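PDB 3TQF: Hpr(Ser) kinase from Coxiella burnetii, which probably acts as an ATP-dependent kinase and phosphatase that adds phosphate to, and removes it from, a serine of the carrier protein HPr. Local coordinates for residues L20-A25 with S98-K103; K106-D111 with K130-I135. All coordinates share one frame; numbering follows the deposited sequence.

Contact 1 of 2, residues L20-A25 with S98-K103; sequences LITGEA and SISLVK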
loop_
_atom_site.group_PDB
_atom_site.type_symbol
_atom_site.label_atom_id
_atom_site.label_comp_id
_atom_site.label_asym_id
_atom_site.label_seq_id
_atom_site.Cartn_x
_atom_site.Cartn_y
_atom_site.Cartn_z
ATOM N N LEU A 20 2.661 -8.731 19.290
ATOM C CA LEU A 20 4.119 -8.628 19.253
ATOM C C LEU A 20 4.624 -8.988 17.856
ATOM O O LEU A 20 4.278 -10.042 17.340
ATOM C CB LEU A 20 4.740 -9.596 20.264
ATOM C CG LEU A 20 4.392 -9.425 21.745
ATOM C CD1 LEU A 20 4.901 -10.603 22.553
ATOM C CD2 LEU A 20 4.971 -8.134 22.279
ATOM N N ILE A 21 5.440 -8.126 17.252
ATOM C CA ILE A 21 6.017 -8.399 15.924
ATOM C C ILE A 21 7.529 -8.615 15.998
ATOM O O ILE A 21 8.257 -7.793 16.549
ATOM C CB ILE A 21 5.770 -7.265 14.931
ATOM C CG1 ILE A 21 4.284 -6.901 14.860
ATOM C CG2 ILE A 21 6.255 -7.677 13.562
ATOM C CD1 ILE A 21 3.493 -7.798 13.964
ATOM N N THR A 22 7.979 -9.715 15.398
ATOM C CA THR A 22 9.364 -10.168 15.460
ATOM C C THR A 22 9.856 -10.539 14.060
ATOM O O THR A 22 9.054 -10.771 13.156
ATOM C CB THR A 22 9.472 -11.383 16.425
ATOM O OG1 THR A 22 10.040 -10.955 17.669
ATOM C CG2 THR A 22 10.327 -12.505 15.851
ATOM N N GLY A 23 11.172 -10.581 13.880
ATOM C CA GLY A 23 11.760 -10.983 12.604
ATOM C C GLY A 23 13.216 -10.582 12.479
ATOM O O GLY A 23 13.761 -9.910 13.356
ATOM N N GLU A 24 13.843 -10.987 11.377
ATOM C CA GLU A 24 15.233 -10.621 11.097
ATOM C C GLU A 24 15.377 -9.116 10.954
ATOM O O GLU A 24 14.382 -8.393 10.823
ATOM C CB GLU A 24 15.729 -11.287 9.813
ATOM C CG GLU A 24 15.850 -12.795 9.895
ATOM C CD GLU A 24 16.354 -13.415 8.604
ATOM O OE1 GLU A 24 17.238 -12.812 7.956
ATOM O OE2 GLU A 24 15.871 -14.511 8.238
ATOM N N ALA A 25 16.623 -8.650 10.972
ATOM C CA ALA A 25 16.909 -7.225 10.827
ATOM C C ALA A 25 16.673 -6.765 9.388
ATOM O O ALA A 25 16.884 -7.522 8.437
ATOM C CB ALA A 25 18.334 -6.922 11.253
ATOM N N SER A 98 1.576 -13.220 19.156
ATOM C CA SER A 98 2.952 -12.987 18.754
ATOM C C SER A 98 3.103 -13.416 17.303
ATOM O O SER A 98 2.949 -14.588 16.994
ATOM C CB SER A 98 3.888 -13.798 19.645
ATOM O OG SER A 98 5.178 -13.918 19.072
ATOM N N ILE A 99 3.383 -12.473 16.413
ATOM C CA ILE A 99 3.613 -12.793 15.007
ATOM C C ILE A 99 5.101 -12.723 14.704
ATOM O O ILE A 99 5.768 -11.748 15.037
ATOM C CB ILE A 99 2.859 -11.842 14.061
ATOM C CG1 ILE A 99 1.351 -11.943 14.287
ATOM C CG2 ILE A 99 3.183 -12.168 12.609
ATOM C CD1 ILE A 99 0.564 -10.902 13.539
ATOM N N SER A 100 5.607 -13.773 14.070
ATOM C CA SER A 100 7.010 -13.879 13.709
ATOM C C SER A 100 7.118 -13.858 12.189
ATOM O O SER A 100 6.728 -14.819 11.529
ATOM C CB SER A 100 7.591 -15.173 14.273
ATOM O OG SER A 100 8.984 -15.241 14.056
ATOM N N LEU A 101 7.632 -12.753 11.644
ATOM C CA LEU A 101 7.751 -12.573 10.198
ATOM C C LEU A 101 8.935 -13.364 9.687
ATOM O O LEU A 101 10.060 -13.126 10.107
ATOM C CB LEU A 101 7.943 -11.098 9.850
ATOM C CG LEU A 101 6.831 -10.124 10.252
ATOM C CD1 LEU A 101 7.269 -8.706 9.959
ATOM C CD2 LEU A 101 5.527 -10.446 9.537
ATOM N N VAL A 102 8.674 -14.297 8.775
ATOM C CA VAL A 102 9.682 -15.235 8.293
ATOM C C VAL A 102 9.851 -15.109 6.789
ATOM O O VAL A 102 8.885 -14.856 6.075
ATOM C CB VAL A 102 9.275 -16.684 8.616
ATOM C CG1 VAL A 102 10.294 -17.674 8.063
ATOM C CG2 VAL A 102 9.112 -16.861 10.116
ATOM N N LYS A 103 11.081 -15.285 6.312
ATOM C CA LYS A 103 11.363 -15.273 4.881
ATOM C C LYS A 103 10.786 -16.558 4.297
ATOM O O LYS A 103 10.988 -17.633 4.863
ATOM C CB LYS A 103 12.868 -15.215 4.608
ATOM C CG LYS A 103 13.614 -14.042 5.263
ATOM C CD LYS A 103 13.743 -12.833 4.350
ATOM C CE LYS A 103 14.744 -11.828 4.917
ATOM N NZ LYS A 103 16.159 -12.274 4.752
HETATM O O HOH W 1 13.330 -15.391 8.207
#
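Leu-20 to Thr-22 run beside Ser-98 to Ser-100 in neighbouring parallel strands, 24° apart in direction, with Ile-99 gripped at both its backbone polar atoms: Ile-99 N gives a hydrogen bond to Leu-20 O (2.8 Å) and Ile-99 O takes one from Thr-22 N (3.0 Å). Leu-101 N then bonds to Thr-22 O at 2.9 Å. On one face of the sheet Ile-21 and Ile-99 run next to each other in the same direction, and helix 141-165 covers Ile-99 and Leu-101. A chi1 of -53° sets Ile-21 CG1 beside the backbone N, and the turn at chi2 (-82°) brings CD1 to within 4.1 Å of Ile-99 CB; the other branch, CG2, reaches Leu-101 CD1 at 3.9 Å. On the other face, Thr-22 CG2 meets Ser-100 OG. Past the strands Glu-24 and Lys-103 come together roughly perpendicular in a long salt bridge, OE1 to NZ 3.4 Å. Glu-24 OE2 pairs with Lys-106 and accepts from a water that also takes the Lys-103 N-H. Parallel bonds and an apolar face thus hold the end of strand 17-23 beside strand 92-102, where Gly-23, whose carbonyl accepts from Lys-29 NZ, begins what is probably a Walker A P-loop; charge is confined to the outer end.

Contact 2 of 2, residues K106-D111 with K130-I135; sequences KMPLLD and KILFPI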
loop_
_atom_site.group_PDB
_atom_site.type_symbol
_atom_site.label_atom_id
_atom_site.label_comp_id
_atom_site.label_asym_id
_atom_site.label_seq_id
_atom_site.Cartn_x
_atom_site.Cartn_y
_atom_site.Cartn_z
ATOM N N LYS A 106 12.728 -19.859 4.365
ATOM C CA LYS A 106 13.022 -20.432 5.682
ATOM C C LYS A 106 11.756 -20.896 6.404
ATOM O O LYS A 106 11.813 -21.368 7.541
ATOM C CB LYS A 106 13.768 -19.402 6.537
ATOM C CG LYS A 106 15.113 -18.970 5.942
ATOM C CD LYS A 106 15.577 -17.613 6.472
ATOM C CE LYS A 106 16.691 -17.035 5.609
ATOM N NZ LYS A 106 17.181 -15.733 6.136
HETATM N N MSE A 107 10.618 -20.770 5.729
HETATM C CA MSE A 107 9.325 -21.117 6.296
HETATM C C MSE A 107 9.161 -22.637 6.359
HETATM O O MSE A 107 9.383 -23.314 5.358
HETATM C CB MSE A 107 8.226 -20.516 5.422
HETATM C CG MSE A 107 6.849 -20.568 6.023
HETATM SE SE MSE A 107 6.478 -19.120 7.266
HETATM C CE MSE A 107 4.667 -19.707 7.677
ATOM N N PRO A 108 8.763 -23.182 7.528
ATOM C CA PRO A 108 8.554 -24.634 7.638
ATOM C C PRO A 108 7.381 -25.145 6.803
ATOM O O PRO A 108 6.566 -24.356 6.326
ATOM C CB PRO A 108 8.259 -24.853 9.130
ATOM C CG PRO A 108 8.624 -23.589 9.816
ATOM C CD PRO A 108 8.509 -22.496 8.809
ATOM N N LEU A 109 7.297 -26.463 6.647
ATOM C CA LEU A 109 6.212 -27.074 5.883
ATOM C C LEU A 109 4.865 -26.793 6.541
ATOM O O LEU A 109 4.769 -26.673 7.765
ATOM C CB LEU A 109 6.427 -28.584 5.727
ATOM C CG LEU A 109 7.660 -29.011 4.920
ATOM C CD1 LEU A 109 7.712 -30.533 4.769
ATOM C CD2 LEU A 109 7.695 -28.334 3.549
ATOM N N LEU A 110 3.834 -26.687 5.709
ATOM C CA LEU A 110 2.500 -26.290 6.151
ATOM C C LEU A 110 1.618 -27.534 6.256
ATOM O O LEU A 110 1.456 -28.271 5.279
ATOM C CB LEU A 110 1.901 -25.287 5.158
ATOM C CG LEU A 110 1.237 -24.046 5.755
ATOM C CD1 LEU A 110 0.727 -23.149 4.629
ATOM C CD2 LEU A 110 0.111 -24.421 6.724
ATOM N N ASP A 111 1.064 -27.770 7.443
ATOM C CA ASP A 111 0.239 -28.957 7.689
ATOM C C ASP A 111 -1.153 -28.759 7.100
ATOM O O ASP A 111 -1.678 -29.632 6.404
ATOM C CB ASP A 111 0.124 -29.232 9.193
ATOM C CG ASP A 111 1.475 -29.501 9.848
ATOM O OD1 ASP A 111 2.070 -30.571 9.579
ATOM O OD2 ASP A 111 1.930 -28.642 10.641
ATOM N N LYS A 130 1.350 -18.045 18.646
ATOM C CA LYS A 130 2.396 -17.519 17.779
ATOM C C LYS A 130 2.148 -17.958 16.347
ATOM O O LYS A 130 1.931 -19.137 16.094
ATOM C CB LYS A 130 3.760 -18.028 18.241
ATOM C CG LYS A 130 4.946 -17.339 17.603
ATOM C CD LYS A 130 6.185 -18.214 17.693
ATOM C CE LYS A 130 7.471 -17.406 17.586
ATOM N NZ LYS A 130 8.608 -18.084 18.286
ATOM N N ILE A 131 2.182 -17.010 15.418
ATOM C CA ILE A 131 2.008 -17.316 14.006
ATOM C C ILE A 131 3.317 -17.067 13.285
ATOM O O ILE A 131 3.968 -16.064 13.518
ATOM C CB ILE A 131 0.903 -16.446 13.369
ATOM C CG1 ILE A 131 -0.434 -16.680 14.082
ATOM C CG2 ILE A 131 0.774 -16.751 11.878
ATOM C CD1 ILE A 131 -1.580 -15.879 13.518
ATOM N N LEU A 132 3.707 -18.001 12.429
ATOM C CA LEU A 132 4.825 -17.798 11.515
ATOM C C LEU A 132 4.250 -17.283 10.205
ATOM O O LEU A 132 3.527 -18.004 9.527
ATOM C CB LEU A 132 5.588 -19.110 11.276
ATOM C CG LEU A 132 6.192 -19.834 12.487
ATOM C CD1 LEU A 132 7.060 -20.979 12.012
ATOM C CD2 LEU A 132 7.005 -18.912 13.373
ATOM N N PHE A 133 4.550 -16.036 9.856
ATOM C CA PHE A 133 3.989 -15.429 8.653
ATOM C C PHE A 133 5.045 -15.185 7.583
ATOM O O PHE A 133 6.027 -14.500 7.839
ATOM C CB PHE A 133 3.287 -14.114 8.979
ATOM C CG PHE A 133 2.425 -13.615 7.859
ATOM C CD1 PHE A 133 2.887 -12.651 6.985
ATOM C CD2 PHE A 133 1.165 -14.147 7.656
ATOM C CE1 PHE A 133 2.103 -12.208 5.947
ATOM C CE2 PHE A 133 0.374 -13.710 6.615
ATOM C CZ PHE A 133 0.844 -12.738 5.759
ATOM N N PRO A 134 4.831 -15.732 6.370
ATOM C CA PRO A 134 5.770 -15.542 5.274
ATOM C C PRO A 134 5.714 -14.128 4.721
ATOM O O PRO A 134 4.631 -13.626 4.430
ATOM C CB PRO A 134 5.286 -16.537 4.227
ATOM C CG PRO A 134 3.845 -16.656 4.471
ATOM C CD PRO A 134 3.652 -16.509 5.944
ATOM N N ILE A 135 6.876 -13.501 4.572
ATOM C CA ILE A 135 6.954 -12.118 4.121
ATOM C C ILE A 135 7.371 -12.038 2.654
ATOM O O ILE A 135 8.509 -12.340 2.308
ATOM C CB ILE A 135 7.923 -11.293 5.004
ATOM C CG1 ILE A 135 7.934 -9.824 4.573
ATOM C CG2 ILE A 135 9.337 -11.866 4.958
ATOM C CD1 ILE A 135 8.376 -8.867 5.686
#
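The selenomethionine Met-107 reaches from its loop to the end of strand 130-134 and lays its tip over the backbone between Leu-132 and Pro-134. Two torsions put it there: CG stands anti to the backbone N (chi1 -169°), and a bend at chi2 (83°) swings the SE-CE end across the strand, at the level of the Leu-132 to Pro-134 backbone. SE comes to 3.9 Å from Pro-134 N, a proline nitrogen with no hydrogen to give, and to 4.1 Å from Pro-134 CD. It is equally near, 4.1 Å, to Leu-132 CB. The methyl CE appears to lie between the Leu-132 and Pro-134 side chains, but its exact place is doubtful.

Pro-108 supplies the second touch. Its ring and the Leu-132 side chain meet almost perpendicularly, and the single methyl CD1 of Leu-132 lies against the CG and CD atoms of Pro-108, 3.8 Å from CG. Leu-132 thus has its CB against Met-107 and its branch end against Pro-108. The Phe-133 side chain leaves the strand away from the loop, and its ring touches Leu-141 and Leu-144 of helix 141-165, while Pro-134 CD sits 3.6 Å above the Phe-133 ring plane, displaced toward its rim. Gly-74 of a second subunit packs on both Phe-133 and Pro-134, which places this strand end at a subunit boundary.

Val-102 and Arg-119, from the strands flanking 130-134, touch Met-107 and Pro-108 respectively. Between the segments the contact is apolar, without a hydrogen bond; the same loop is also tied elsewhere by the charge of Lys-106. Leu-132 and Phe-133 spend backbone bonds on Leu-117 and Ser-100 of the adjacent strands, and the loop is met by carbon and selenium.

How the contacts relate
Strand 92-102 ties the two contacts together: contact 1 pairs it with strand 17-23, and its neighbour on the other side, strand 126-134, carries contact 2. Val-102 N probably hydrogen-bonds to Phe-133 O, so the segments join directly within the sheet. Contact 1 lies nearer the chain's centre, with half of its touching residues buried and regular strand bonding; contact 2, farther out, joins a loop to a strand by apolar side chains and adjoins a second subunit. Their charged link is the carboxylate of Glu-24, whose salt bridge to Lys-106 ties the probable P-loop region of contact 1 to the loop of contact 2.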